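Local coordinates for HupZ (Streptococcus sp. 'group A', PDB 5ESC), which transforms heme in vitro, consistent with a heme-degrading enzyme, and is built as a dimer on the split-barrel fold of the pyridoxamine 5'-phosphate oxidase family, at residues R35-K40 with Y90-K95; K40-N45 with I62-V67; Q51-I56 with P104-I109. All blocks are in the same frame, centred on the assembly; numbering follows the deposited sequence.

Contact 1 of 3, residues R35-K40 with Y90-K95; sequences RLWDDK and YEAAKK
Arg35 and Trp37 each send one long side chain to helix 88-97, where two successive alanines, Ala93 and Ala92, receive them. The backbones stay well apart, with 10.0 Å between the CA atoms of Trp37 and Ala92, so only long side chains of strand 35-38 span the gap, ending on the helix backbone and an alanine methyl. The more enclosed and more firmly held half belongs to Arg35. Its first torsion (chi1 55°) tucks CG in against the main chain, after which the side chain straightens as far as NE. Arg35 NH1 thereby arrives 3.7 Å from Ala93 CA, with the helix backbone meeting the guanidinium at its edge and near its plane. What fixes the rotation of this group is polar: NH2 is hydrogen-bonded to both Ser33 O and Asn45 OD1, while Trp96 adds a cation-pi interaction. Asn45 also donates from ND2 to Ala93 O, so one amide ties the arginine and the helix backbone together, and Ala93 is buried.

The Trp37 half is more exposed and faces solvent. Here the indole approaches with an edge, not a face: Trp37 CZ3 lies 3.7 Å from Ala92 CB. CG stands opposite the backbone N about the first torsion (-178°), which carries the ring toward the helix. Behind the tryptophan the chain turns a corner, and Asp38 steadies it through an Asx turn, Asp38 OD1 accepting from Lys40 N at 2.8 Å. Trp37 and Asp38 both oppose Thr41 in a classic beta bulge.

The arrangement illustrates how an edge strand can reach a helix with little buried surface. Strand 35-38 is outermost in the sheet of this chain; Arg35 and Trp37 both rest on Ile43 of strand 41-46, Ala93 packs on Val107 of strand 106-117, and Tyr89 meets the indole edge-to-face.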
ATOM      1  N   ARG A  35       8.674   1.160  12.374  1.00 13.96           N
ATOM      2  CA  ARG A  35       8.945   2.277  13.281  1.00 12.08           C
ATOM      3  C   ARG A  35      10.247   2.960  12.964  1.00 12.70           C
ATOM      4  O   ARG A  35      11.113   2.347  12.370  1.00 10.61           O
ATOM      5  CB  ARG A  35       9.040   1.731  14.683  1.00 12.73           C
ATOM      6  CG  ARG A  35      10.032   0.606  14.924  1.00 12.42           C
ATOM      7  CD  ARG A  35       9.619  -0.225  16.164  1.00 13.85           C
ATOM      8  NE  ARG A  35      10.602  -1.233  16.536  1.00 15.19           N
ATOM      9  CZ  ARG A  35      10.705  -2.456  16.055  1.00 12.89           C
ATOM     10  NH1 ARG A  35      11.673  -3.241  16.461  1.00  9.63           N
ATOM     11  NH2 ARG A  35       9.837  -2.930  15.167  1.00 14.05           N
ATOM     12  N   LEU A  36      10.459   4.146  13.451  1.00 12.35           N
ATOM     13  CA  LEU A  36      11.662   4.888  13.125  1.00 14.93           C
ATOM     14  C   LEU A  36      12.814   4.440  13.995  1.00 14.75           C
ATOM     15  O   LEU A  36      12.669   4.244  15.204  1.00 15.27           O
ATOM     16  CB  LEU A  36      11.448   6.411  13.308  1.00 15.74           C
ATOM     17  CG  LEU A  36      10.731   7.217  12.280  1.00 17.34           C
ATOM     18  CD1 LEU A  36      10.369   8.635  12.788  1.00 19.56           C
ATOM     19  CD2 LEU A  36      11.343   7.279  10.874  1.00 19.30           C
ATOM     20  N   TRP A  37      13.987   4.299  13.364  1.00 12.54           N
ATOM     21  CA  TRP A  37      15.252   4.058  14.007  1.00 12.87           C
ATOM     22  C   TRP A  37      15.978   5.389  14.189  1.00 14.34           C
ATOM     23  O   TRP A  37      16.660   5.600  15.204  1.00 13.69           O
ATOM     24  CB  TRP A  37      16.126   3.169  13.111  1.00 11.72           C
ATOM     25  CG  TRP A  37      17.429   2.838  13.749  1.00 12.72           C
ATOM     26  CD1 TRP A  37      18.649   3.466  13.538  1.00 11.39           C
ATOM     27  CD2 TRP A  37      17.683   1.830  14.756  1.00 12.61           C
ATOM     28  NE1 TRP A  37      19.573   2.919  14.312  1.00 13.65           N
ATOM     29  CE2 TRP A  37      19.057   1.920  15.078  1.00 12.27           C
ATOM     30  CE3 TRP A  37      16.897   0.889  15.405  1.00 12.66           C
ATOM     31  CZ2 TRP A  37      19.676   1.082  15.992  1.00 16.87           C
ATOM     32  CZ3 TRP A  37      17.509   0.046  16.360  1.00 15.15           C
ATOM     33  CH2 TRP A  37      18.872   0.133  16.620  1.00 15.21           C
ATOM     34  N   ASP A  38      15.993   6.201  13.124  1.00 14.47           N
ATOM     35  CA  ASP A  38      16.601   7.533  13.167  1.00 14.75           C
ATOM     36  C   ASP A  38      15.838   8.395  12.152  1.00 17.36           C
ATOM     37  O   ASP A  38      14.893   7.907  11.507  1.00 16.34           O
ATOM     38  CB  ASP A  38      18.118   7.528  12.994  1.00 16.59           C
ATOM     39  CG  ASP A  38      18.624   7.033  11.654  1.00 17.40           C
ATOM     40  OD1 ASP A  38      17.950   7.112  10.624  1.00 19.59           O
ATOM     41  OD2 ASP A  38      19.755   6.563  11.617  1.00 19.54           O
ATOM     42  N   ASP A  39      16.291   9.597  11.900  1.00 16.92           N
ATOM     43  CA  ASP A  39      15.607  10.497  10.972  1.00 19.32           C
ATOM     44  C   ASP A  39      15.676  10.002   9.522  1.00 17.82           C
ATOM     45  O   ASP A  39      15.168  10.654   8.651  1.00 18.40           O
ATOM     46  CB  ASP A  39      16.208  11.973  11.069  1.00 22.58           C
ATOM     47  CG  ASP A  39      15.681  12.788  12.302  1.00 32.90           C
ATOM     48  OD1 ASP A  39      14.603  12.495  12.918  1.00 41.18           O
ATOM     49  OD2 ASP A  39      16.382  13.766  12.703  1.00 47.53           O
ATOM     50  N   LYS A  40      16.429   8.955   9.200  1.00 14.81           N
ATOM     51  CA  LYS A  40      16.345   8.429   7.820  1.00 15.58           C
ATOM     52  C   LYS A  40      16.214   6.911   7.695  1.00 13.11           C
ATOM     53  O   LYS A  40      16.422   6.382   6.606  1.00 14.11           O
ATOM     54  CB  LYS A  40      17.504   8.880   6.920  1.00 20.29           C
ATOM     55  CG  LYS A  40      18.817   8.766   7.535  1.00 24.94           C
ATOM     56  CD  LYS A  40      19.890   9.656   6.911  1.00 29.74           C
ATOM     57  CE  LYS A  40      19.390  10.928   6.319  1.00 36.44           C
ATOM     58  NZ  LYS A  40      20.592  11.799   5.999  1.00 41.30           N
ATOM     59  N   TYR A  90      18.909  -6.230  14.615  1.00 11.24           N
ATOM     60  CA  TYR A  90      18.207  -7.463  14.907  1.00 12.25           C
ATOM     61  C   TYR A  90      17.998  -7.661  16.409  1.00 13.57           C
ATOM     62  O   TYR A  90      16.947  -8.030  16.828  1.00 13.93           O
ATOM     63  CB  TYR A  90      18.934  -8.663  14.261  1.00 12.29           C
ATOM     64  CG  TYR A  90      18.232  -9.947  14.607  1.00 13.98           C
ATOM     65  CD1 TYR A  90      17.017 -10.232  14.030  1.00 13.32           C
ATOM     66  CD2 TYR A  90      18.710 -10.785  15.612  1.00 15.47           C
ATOM     67  CE1 TYR A  90      16.310 -11.389  14.338  1.00 14.01           C
ATOM     68  CE2 TYR A  90      18.015 -11.969  15.922  1.00 19.15           C
ATOM     69  CZ  TYR A  90      16.772 -12.206  15.318  1.00 17.72           C
ATOM     70  OH  TYR A  90      16.017 -13.310  15.579  1.00 18.82           O
ATOM     71  N   GLU A  91      19.043  -7.457  17.212  1.00 15.80           N
ATOM     72  CA  GLU A  91      18.922  -7.566  18.679  1.00 16.74           C
ATOM     73  C   GLU A  91      17.928  -6.573  19.269  1.00 16.11           C
ATOM     74  O   GLU A  91      17.112  -6.938  20.125  1.00 14.60           O
ATOM     75  CB  GLU A  91      20.317  -7.478  19.376  1.00 19.49           C
ATOM     76  CG  GLU A  91      21.273  -8.599  18.982  1.00 23.59           C
ATOM     77  CD  GLU A  91      20.774 -10.003  19.351  1.00 30.81           C
ATOM     78  OE1 GLU A  91      20.294 -10.148  20.518  1.00 40.28           O
ATOM     79  OE2 GLU A  91      20.823 -10.963  18.491  1.00 28.14           O
ATOM     80  N   ALA A  92      17.875  -5.332  18.712  1.00 15.53           N
ATOM     81  CA  ALA A  92      16.823  -4.403  19.079  1.00 15.66           C
ATOM     82  C   ALA A  92      15.413  -4.954  18.727  1.00 14.72           C
ATOM     83  O   ALA A  92      14.464  -4.790  19.517  1.00 14.21           O
ATOM     84  CB  ALA A  92      16.981  -3.034  18.425  1.00 15.83           C
ATOM     85  N   ALA A  93      15.247  -5.500  17.502  1.00 11.35           N
ATOM     86  CA  ALA A  93      13.994  -6.016  17.062  1.00 10.21           C
ATOM     87  C   ALA A  93      13.475  -7.149  18.022  1.00 11.34           C
ATOM     88  O   ALA A  93      12.255  -7.269  18.359  1.00 11.48           O
ATOM     89  CB  ALA A  93      14.107  -6.533  15.635  1.00 10.04           C
ATOM     90  N   LYS A  94      14.424  -7.968  18.424  1.00 13.49           N
ATOM     91  CA  LYS A  94      14.123  -9.111  19.308  0.50 14.62           C
ATOM     92  C   LYS A  94      13.587  -8.667  20.688  1.00 15.82           C
ATOM     93  O   LYS A  94      12.579  -9.037  21.302  1.00 19.31           O
ATOM     94  CB  LYS A  94      15.409  -9.847  19.566  0.50 15.25           C
ATOM     95  CG  LYS A  94      15.730 -10.861  18.538  0.50 15.04           C
ATOM     96  CD  LYS A  94      16.492 -12.021  19.183  0.50 15.42           C
ATOM     97  CE  LYS A  94      17.933 -11.890  18.897  0.50 16.01           C
ATOM     98  NZ  LYS A  94      18.940 -12.096  19.968  0.50 14.62           N
ATOM     99  N   LYS A  95      14.323  -7.692  21.121  1.00 17.56           N
ATOM    100  CA  LYS A  95      14.010  -7.054  22.364  1.00 21.76           C
ATOM    101  C   LYS A  95      12.658  -6.347  22.370  1.00 21.91           C
ATOM    102  O   LYS A  95      11.820  -6.595  23.230  1.00 20.31           O
ATOM    103  CB  LYS A  95      15.068  -6.012  22.700  1.00 24.97           C
ATOM    104  CG  LYS A  95      14.875  -5.278  24.028  1.00 31.83           C
ATOM    105  CD  LYS A  95      14.932  -6.307  25.212  1.00 44.87           C
ATOM    106  CE  LYS A  95      14.949  -5.694  26.652  1.00 50.77           C
ATOM    107  NZ  LYS A  95      14.775  -6.716  27.727  1.00 49.55           N
TER

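Contact 2 of 3, residues K40-N45 with I62-V67; sequences KTFIYN and IEIAFV
Phe42 is met by two side chains of strand 61-68, Ile64 and Phe66, and the three make an entirely apolar contact in the buried heart of the chain. The nearest backbone approach is 9.8 Å, between the CA atoms of Phe42 and Ile64. That is far too wide for neighbouring strands: 41-46 and 61-68 face each other across the barrel interior, with strands 73-84 and 106-117 lying between them in the sheet order.

The first kind of interaction is CH-pi. The terminal methyl of Ile64, CD1, lies over one face of the Phe42 ring, 4.3 Å from its centroid and 23° off the normal. Ile64 CD1 is displaced toward the rim, 3.9 Å from Phe42 CD2. With its CG1 turned away from the carbonyl carbon (chi1 -52°), Ile64 presents this methyl to the ring.

The second kind is aromatic. The Phe42 and Phe66 planes are inclined by only 20°, yet the rings are slid so far apart, with centroids at 5.9 Å, that they scarcely overlap. The closest atoms are Phe42 CE1 and Phe66 CE2, 3.8 Å apart. A further partner, Phe77, meets Phe42 edge-to-face, while Leu36, Met34 and Val112 also pack against it.

On strand 61-68 the charged residue, Glu63, lies on the other side of the strand. Glu63 forms a salt bridge with Arg76 and accepts a hydrogen bond from Gln25 of the second subunit, whose Ile28 also packs on Ala65. Strand 61-68 thus serves the barrel interior with alternate residues and the dimer interface with those between.

Between Phe42, Ile64 and Phe66 the attraction is probably dispersion, including the CH-pi contact, together with the exclusion of water, and it needs no polar partner.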
ATOM      1  N   LYS A  40      16.429   8.955   9.200  1.00 14.81           N
ATOM      2  CA  LYS A  40      16.345   8.429   7.820  1.00 15.58           C
ATOM      3  C   LYS A  40      16.214   6.911   7.695  1.00 13.11           C
ATOM      4  O   LYS A  40      16.422   6.382   6.606  1.00 14.11           O
ATOM      5  CB  LYS A  40      17.504   8.880   6.920  1.00 20.29           C
ATOM      6  CG  LYS A  40      18.817   8.766   7.535  1.00 24.94           C
ATOM      7  CD  LYS A  40      19.890   9.656   6.911  1.00 29.74           C
ATOM      8  CE  LYS A  40      19.390  10.928   6.319  1.00 36.44           C
ATOM      9  NZ  LYS A  40      20.592  11.799   5.999  1.00 41.30           N
ATOM     10  N   THR A  41      15.775   6.247   8.757  1.00 11.88           N
ATOM     11  CA  THR A  41      15.793   4.781   8.781  1.00 12.69           C
ATOM     12  C   THR A  41      14.555   4.299   9.497  1.00 11.67           C
ATOM     13  O   THR A  41      14.268   4.803  10.554  1.00 10.51           O
ATOM     14  CB  THR A  41      17.044   4.268   9.494  1.00 13.95           C
ATOM     15  OG1 THR A  41      18.166   5.002   9.024  1.00 16.16           O
ATOM     16  CG2 THR A  41      17.287   2.692   9.252  1.00 13.17           C
ATOM     17  N   PHE A  42      13.861   3.330   8.934  1.00 10.60           N
ATOM     18  CA  PHE A  42      12.801   2.634   9.632  1.00 10.16           C
ATOM     19  C   PHE A  42      13.305   1.236   9.866  1.00  9.50           C
ATOM     20  O   PHE A  42      14.203   0.746   9.131  1.00 10.40           O
ATOM     21  CB  PHE A  42      11.547   2.466   8.778  1.00 11.24           C
ATOM     22  CG  PHE A  42      10.721   3.686   8.565  1.00 13.02           C
ATOM     23  CD1 PHE A  42       9.628   3.983   9.401  1.00 13.13           C
ATOM     24  CD2 PHE A  42      10.988   4.548   7.488  1.00 14.68           C
ATOM     25  CE1 PHE A  42       8.847   5.066   9.170  1.00 12.99           C
ATOM     26  CE2 PHE A  42      10.195   5.667   7.278  1.00 15.25           C
ATOM     27  CZ  PHE A  42       9.108   5.913   8.094  1.00 12.39           C
ATOM     28  N   ILE A  43      12.761   0.532  10.850  1.00  9.32           N
ATOM     29  CA  ILE A  43      12.994  -0.869  10.993  1.00  9.71           C
ATOM     30  C   ILE A  43      11.622  -1.513  11.150  1.00 10.79           C
ATOM     31  O   ILE A  43      10.672  -0.814  11.550  1.00  9.75           O
ATOM     32  CB  ILE A  43      13.970  -1.293  12.151  1.00  9.05           C
ATOM     33  CG1 ILE A  43      13.577  -0.762  13.572  1.00 10.62           C
ATOM     34  CG2 ILE A  43      15.461  -0.924  11.791  1.00  7.40           C
ATOM     35  CD1 ILE A  43      14.177  -1.535  14.681  1.00 12.58           C
ATOM     36  N   TYR A  44      11.523  -2.810  10.890  1.00 11.25           N
ATOM     37  CA  TYR A  44      10.314  -3.570  11.191  1.00 12.09           C
ATOM     38  C   TYR A  44      10.715  -4.979  11.605  1.00 12.53           C
ATOM     39  O   TYR A  44      11.784  -5.428  11.245  1.00 12.77           O
ATOM     40  CB  TYR A  44       9.275  -3.573  10.026  1.00 11.79           C
ATOM     41  CG  TYR A  44       9.531  -4.557   8.881  1.00 13.12           C
ATOM     42  CD1 TYR A  44      10.290  -4.198   7.795  1.00 14.10           C
ATOM     43  CD2 TYR A  44       8.997  -5.837   8.906  1.00 12.94           C
ATOM     44  CE1 TYR A  44      10.533  -5.086   6.730  1.00 15.12           C
ATOM     45  CE2 TYR A  44       9.234  -6.749   7.819  1.00 12.78           C
ATOM     46  CZ  TYR A  44      10.005  -6.342   6.750  1.00 16.23           C
ATOM     47  OH  TYR A  44      10.267  -7.135   5.662  1.00 16.48           O
ATOM     48  N   ASN A  45       9.877  -5.674  12.337  1.00 11.61           N
ATOM     49  CA  ASN A  45      10.153  -7.071  12.696  1.00 11.73           C
ATOM     50  C   ASN A  45       9.609  -8.032  11.605  1.00 12.31           C
ATOM     51  O   ASN A  45       8.412  -7.980  11.331  1.00 13.55           O
ATOM     52  CB  ASN A  45       9.465  -7.364  14.012  1.00 12.24           C
ATOM     53  CG  ASN A  45      10.226  -6.896  15.168  1.00 14.21           C
ATOM     54  OD1 ASN A  45      10.678  -5.774  15.176  1.00 13.67           O
ATOM     55  ND2 ASN A  45      10.382  -7.758  16.204  1.00 12.19           N
ATOM     56  N   ILE A  62      11.591  -0.243  -2.143  1.00 12.34           N
ATOM     57  CA  ILE A  62      10.494  -0.156  -1.199  1.00 12.52           C
ATOM     58  C   ILE A  62       9.856   1.180  -1.120  1.00 12.84           C
ATOM     59  O   ILE A  62      10.547   2.196  -1.286  1.00 11.92           O
ATOM     60  CB  ILE A  62      10.925  -0.678   0.211  1.00 13.19           C
ATOM     61  CG1 ILE A  62       9.720  -0.795   1.129  1.00 13.58           C
ATOM     62  CG2 ILE A  62      11.992   0.206   0.816  1.00 11.71           C
ATOM     63  CD1 ILE A  62       9.991  -1.862   2.171  1.00 15.97           C
ATOM     64  N   GLU A  63       8.547   1.220  -0.890  1.00 12.59           N
ATOM     65  CA  GLU A  63       7.831   2.442  -0.577  1.00 14.37           C
ATOM     66  C   GLU A  63       6.893   2.155   0.518  1.00 16.11           C
ATOM     67  O   GLU A  63       6.293   1.072   0.558  1.00 14.51           O
ATOM     68  CB  GLU A  63       7.050   3.059  -1.780  1.00 18.00           C
ATOM     69  CG  GLU A  63       7.891   3.209  -3.044  1.00 21.94           C
ATOM     70  CD  GLU A  63       7.396   4.265  -4.053  1.00 30.15           C
ATOM     71  OE1 GLU A  63       6.216   4.684  -3.887  1.00 30.83           O
ATOM     72  OE2 GLU A  63       8.231   4.659  -4.981  1.00 26.73           O
ATOM     73  N   ILE A  64       6.805   3.076   1.478  1.00 13.43           N
ATOM     74  CA  ILE A  64       5.973   2.852   2.604  1.00 14.37           C
ATOM     75  C   ILE A  64       5.040   4.021   2.691  1.00 15.08           C
ATOM     76  O   ILE A  64       5.497   5.203   2.592  1.00 16.11           O
ATOM     77  CB  ILE A  64       6.773   2.832   3.965  1.00 14.40           C
ATOM     78  CG1 ILE A  64       7.966   1.882   3.932  1.00 17.32           C
ATOM     79  CG2 ILE A  64       5.835   2.566   5.144  1.00 17.04           C
ATOM     80  CD1 ILE A  64       8.921   2.209   5.076  1.00 22.48           C
ATOM     81  N   ALA A  65       3.760   3.742   2.911  1.00 13.48           N
ATOM     82  CA  ALA A  65       2.763   4.785   3.083  1.00 14.28           C
ATOM     83  C   ALA A  65       2.073   4.790   4.454  1.00 15.20           C
ATOM     84  O   ALA A  65       1.763   3.726   5.011  1.00 15.80           O
ATOM     85  CB  ALA A  65       1.776   4.760   1.911  1.00 13.60           C
ATOM     86  N   PHE A  66       1.878   5.984   5.017  1.00 14.67           N
ATOM     87  CA  PHE A  66       1.148   6.181   6.238  1.00 16.62           C
ATOM     88  C   PHE A  66       0.069   7.214   5.932  1.00 17.52           C
ATOM     89  O   PHE A  66       0.406   8.310   5.440  1.00 19.03           O
ATOM     90  CB  PHE A  66       2.045   6.773   7.342  1.00 16.70           C
ATOM     91  CG  PHE A  66       3.059   5.829   7.839  1.00 16.82           C
ATOM     92  CD1 PHE A  66       2.723   4.919   8.808  1.00 16.74           C
ATOM     93  CD2 PHE A  66       4.340   5.797   7.277  1.00 16.10           C
ATOM     94  CE1 PHE A  66       3.673   4.070   9.321  1.00 21.33           C
ATOM     95  CE2 PHE A  66       5.289   4.923   7.773  1.00 17.54           C
ATOM     96  CZ  PHE A  66       4.936   4.045   8.776  1.00 16.57           C
ATOM     97  N   VAL A  67      -1.186   6.848   6.186  1.00 20.23           N
ATOM     98  CA  VAL A  67      -2.341   7.680   5.838  1.00 22.59           C
ATOM     99  C   VAL A  67      -3.228   7.883   7.093  1.00 26.40           C
ATOM    100  O   VAL A  67      -3.627   6.926   7.746  1.00 25.71           O
ATOM    101  CB  VAL A  67      -3.155   7.134   4.632  1.00 23.33           C
ATOM    102  CG1 VAL A  67      -4.376   8.006   4.376  1.00 27.28           C
ATOM    103  CG2 VAL A  67      -2.340   7.111   3.321  1.00 24.93           C
TER

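Contact 3 of 3, residues Q51-I56 with P104-I109; sequences QTRINI and PKAVGI
Arg53 NH1 is gripped by two acceptors, the carboxylate of Asp49 through OD1 and the backbone oxygen of Thr48, while NE of the same guanidinium forms a salt bridge with Glu57. Held in this way, the guanidinium turns one face to the Ala106 methyl, while NH1 touches the aliphatic part of Lys105; both are packing contacts. Ala106 CB sits above the plane and toward the rim, with Arg53 NH2 4.0 Å from Ala106 CB. Arg53 NH1 lies 4.0 Å from Lys105 CB, and the two side chains cross at about a right angle. Every torsion of Arg53 from CB to NE is near 180°, giving the full reach needed to span from the helix to the strand.

Two like charges are nearby, yet the lysine chain leads away, and Lys105 NZ ends 6.2 Å from Arg53 NH1. Asp49 and Glu57 would probably temper what repulsion remains. On the helix itself, Gln51 NE2 donates to Asn55 OD1 at 2.6 Å, approaching 38° out of the carbonyl plane of the acceptor.

The backbones come closest farther along, where the CA atoms of Arg53 and Gly108 are 7.8 Å apart. One turn on from Arg53, Ile56 packs on Tyr44, Ala81 and Ile83. Lys105 and Ala106 both oppose Glu46 in a classic beta bulge as strand 106-117 begins. A helix joining strands 41-46 and 61-68 and lying against the sheet that they share is in keeping with the split-barrel fold of the FMN-binding clan.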
ATOM      1  N   GLN A  51       6.265 -12.357   0.841  1.00 16.14           N
ATOM      2  CA  GLN A  51       6.626 -11.789  -0.383  1.00 17.19           C
ATOM      3  C   GLN A  51       7.394 -10.467  -0.161  1.00 15.87           C
ATOM      4  O   GLN A  51       8.294 -10.204  -0.922  1.00 16.51           O
ATOM      5  CB  GLN A  51       5.371 -11.561  -1.257  1.00 17.87           C
ATOM      6  CG  GLN A  51       5.729 -11.253  -2.712  1.00 19.85           C
ATOM      7  CD  GLN A  51       6.516 -12.382  -3.436  1.00 21.39           C
ATOM      8  OE1 GLN A  51       6.091 -13.555  -3.379  1.00 23.68           O
ATOM      9  NE2 GLN A  51       7.598 -12.069  -4.090  1.00 19.47           N
ATOM     10  N   THR A  52       7.042  -9.684   0.865  1.00 15.25           N
ATOM     11  CA  THR A  52       7.740  -8.431   1.119  1.00 13.26           C
ATOM     12  C   THR A  52       9.220  -8.769   1.330  1.00 13.59           C
ATOM     13  O   THR A  52      10.107  -8.167   0.743  1.00  9.61           O
ATOM     14  CB  THR A  52       7.158  -7.678   2.339  1.00 13.48           C
ATOM     15  OG1 THR A  52       5.815  -7.303   2.047  1.00 18.21           O
ATOM     16  CG2 THR A  52       7.965  -6.424   2.724  1.00 11.89           C
ATOM     17  N   ARG A  53       9.501  -9.757   2.179  1.00 11.36           N
ATOM     18  CA  ARG A  53      10.851 -10.129   2.476  1.00 12.47           C
ATOM     19  C   ARG A  53      11.629 -10.618   1.242  1.00 14.48           C
ATOM     20  O   ARG A  53      12.798 -10.185   1.028  1.00 12.71           O
ATOM     21  CB  ARG A  53      10.911 -11.206   3.597  1.00 12.00           C
ATOM     22  CG  ARG A  53      12.304 -11.608   3.915  1.00 13.26           C
ATOM     23  CD  ARG A  53      12.365 -12.725   4.979  1.00 13.54           C
ATOM     24  NE  ARG A  53      13.727 -13.053   5.310  1.00 13.53           N
ATOM     25  CZ  ARG A  53      14.037 -13.881   6.317  1.00 17.59           C
ATOM     26  NH1 ARG A  53      13.061 -14.467   6.992  1.00 17.84           N
ATOM     27  NH2 ARG A  53      15.289 -14.182   6.585  1.00 19.44           N
ATOM     28  N   ILE A  54      10.984 -11.509   0.442  1.00 13.26           N
ATOM     29  CA  ILE A  54      11.566 -12.067  -0.745  0.50 14.80           C
ATOM     30  C   ILE A  54      11.934 -10.942  -1.752  1.00 12.81           C
ATOM     31  O   ILE A  54      12.998 -10.951  -2.367  1.00 12.22           O
ATOM     32  CB  ILE A  54      10.564 -13.034  -1.387  0.50 16.83           C
ATOM     33  CG1 ILE A  54      10.273 -14.176  -0.443  0.50 19.88           C
ATOM     34  CG2 ILE A  54      11.069 -13.610  -2.699  0.50 19.98           C
ATOM     35  CD1 ILE A  54      11.511 -14.839   0.040  0.50 20.14           C
ATOM     36  N   ASN A  55      11.041  -9.996  -1.898  1.00 11.83           N
ATOM     37  CA  ASN A  55      11.239  -8.877  -2.803  1.00 13.40           C
ATOM     38  C   ASN A  55      12.370  -7.977  -2.293  1.00 12.54           C
ATOM     39  O   ASN A  55      13.227  -7.531  -3.092  1.00 14.65           O
ATOM     40  CB  ASN A  55       9.934  -8.080  -2.949  1.00 13.32           C
ATOM     41  CG  ASN A  55       8.841  -8.838  -3.728  1.00 14.61           C
ATOM     42  OD1 ASN A  55       9.057  -9.885  -4.291  1.00 16.84           O
ATOM     43  ND2 ASN A  55       7.642  -8.271  -3.721  1.00 12.80           N
ATOM     44  N   ILE A  56      12.358  -7.629  -0.989  1.00 12.84           N
ATOM     45  CA  ILE A  56      13.502  -6.843  -0.396  1.00 13.43           C
ATOM     46  C   ILE A  56      14.887  -7.511  -0.637  1.00 14.44           C
ATOM     47  O   ILE A  56      15.827  -6.888  -1.123  1.00 12.45           O
ATOM     48  CB  ILE A  56      13.314  -6.500   1.104  1.00 12.84           C
ATOM     49  CG1 ILE A  56      12.171  -5.470   1.271  1.00 13.75           C
ATOM     50  CG2 ILE A  56      14.593  -6.019   1.746  1.00 13.25           C
ATOM     51  CD1 ILE A  56      11.573  -5.469   2.645  1.00 15.00           C
ATOM     52  N   PRO A 104      11.499 -12.370  16.300  1.00 16.48           N
ATOM     53  CA  PRO A 104      11.553 -12.181  14.826  1.00 14.70           C
ATOM     54  C   PRO A 104      12.438 -13.190  14.145  1.00 13.72           C
ATOM     55  O   PRO A 104      13.437 -13.528  14.681  1.00 16.57           O
ATOM     56  CB  PRO A 104      12.118 -10.746  14.666  1.00 12.91           C
ATOM     57  CG  PRO A 104      12.852 -10.530  15.912  1.00 13.43           C
ATOM     58  CD  PRO A 104      12.135 -11.272  17.024  1.00 16.27           C
ATOM     59  N   LYS A 105      12.137 -13.569  12.928  1.00 13.14           N
ATOM     60  CA  LYS A 105      13.073 -14.309  12.129  1.00 13.47           C
ATOM     61  C   LYS A 105      14.176 -13.322  11.632  1.00 15.09           C
ATOM     62  O   LYS A 105      15.318 -13.693  11.430  1.00 14.15           O
ATOM     63  CB  LYS A 105      12.364 -14.863  10.914  1.00 15.27           C
ATOM     64  CG  LYS A 105      11.474 -16.059  11.180  1.00 18.22           C
ATOM     65  CD  LYS A 105      10.884 -16.614   9.854  1.00 24.89           C
ATOM     66  CE  LYS A 105      10.393 -18.081  10.127  1.00 30.08           C
ATOM     67  NZ  LYS A 105       9.042 -18.348   9.683  1.00 38.49           N
ATOM     68  N   ALA A 106      13.826 -12.066  11.431  1.00 14.30           N
ATOM     69  CA  ALA A 106      14.830 -11.106  10.898  1.00 13.77           C
ATOM     70  C   ALA A 106      14.368  -9.710  11.191  1.00 13.69           C
ATOM     71  O   ALA A 106      13.262  -9.531  11.701  1.00 11.71           O
ATOM     72  CB  ALA A 106      15.015 -11.328   9.392  1.00 14.19           C
ATOM     73  N   VAL A 107      15.182  -8.704  10.854  1.00 12.33           N
ATOM     74  CA  VAL A 107      14.732  -7.348  10.902  1.00 11.19           C
ATOM     75  C   VAL A 107      14.837  -6.723   9.471  1.00 10.11           C
ATOM     76  O   VAL A 107      15.808  -6.985   8.767  1.00 10.66           O
ATOM     77  CB  VAL A 107      15.577  -6.519  11.951  1.00 11.21           C
ATOM     78  CG1 VAL A 107      17.096  -6.485  11.663  1.00 10.88           C
ATOM     79  CG2 VAL A 107      14.964  -5.129  12.173  1.00 10.61           C
ATOM     80  N   GLY A 108      13.848  -5.964   9.067  1.00 10.08           N
ATOM     81  CA  GLY A 108      13.855  -5.235   7.809  1.00 10.03           C
ATOM     82  C   GLY A 108      14.364  -3.834   8.150  1.00  9.93           C
ATOM     83  O   GLY A 108      13.928  -3.260   9.140  1.00  8.89           O
ATOM     84  N   ILE A 109      15.239  -3.238   7.333  1.00 10.29           N
ATOM     85  CA  ILE A 109      15.792  -1.956   7.669  1.00  8.54           C
ATOM     86  C   ILE A 109      15.600  -1.113   6.408  1.00  9.09           C
ATOM     87  O   ILE A 109      16.046  -1.590   5.340  1.00 11.74           O
ATOM     88  CB  ILE A 109      17.233  -2.083   7.909  1.00  8.50           C
ATOM     89  CG1 ILE A 109      17.524  -2.846   9.197  1.00  7.74           C
ATOM     90  CG2 ILE A 109      17.878  -0.685   8.202  1.00  9.07           C
ATOM     91  CD1 ILE A 109      18.667  -3.754   8.900  1.00  8.42           C
TER

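The three contacts are spread round one antiparallel sheet. Contact 2, centred about 3 Å from the centre of the chain, lies inside the barrel; the centres of contacts 1 and 3 lie about 11 and 12 Å from its own, and about 14 Å from each other. Along the chain contact 2 is nested within the loop closed by contact 1, whereas contact 3 alternates with both. Strand 41-46 is the common element, flanked by strand 35-38 of contact 1 and strand 106-117 of contact 3. Tyr90 OH, hydrogen-bonded to Pro104 O, joins contacts 1 and 3 directly. Two peripheral helices are thus fastened to a single barrel core.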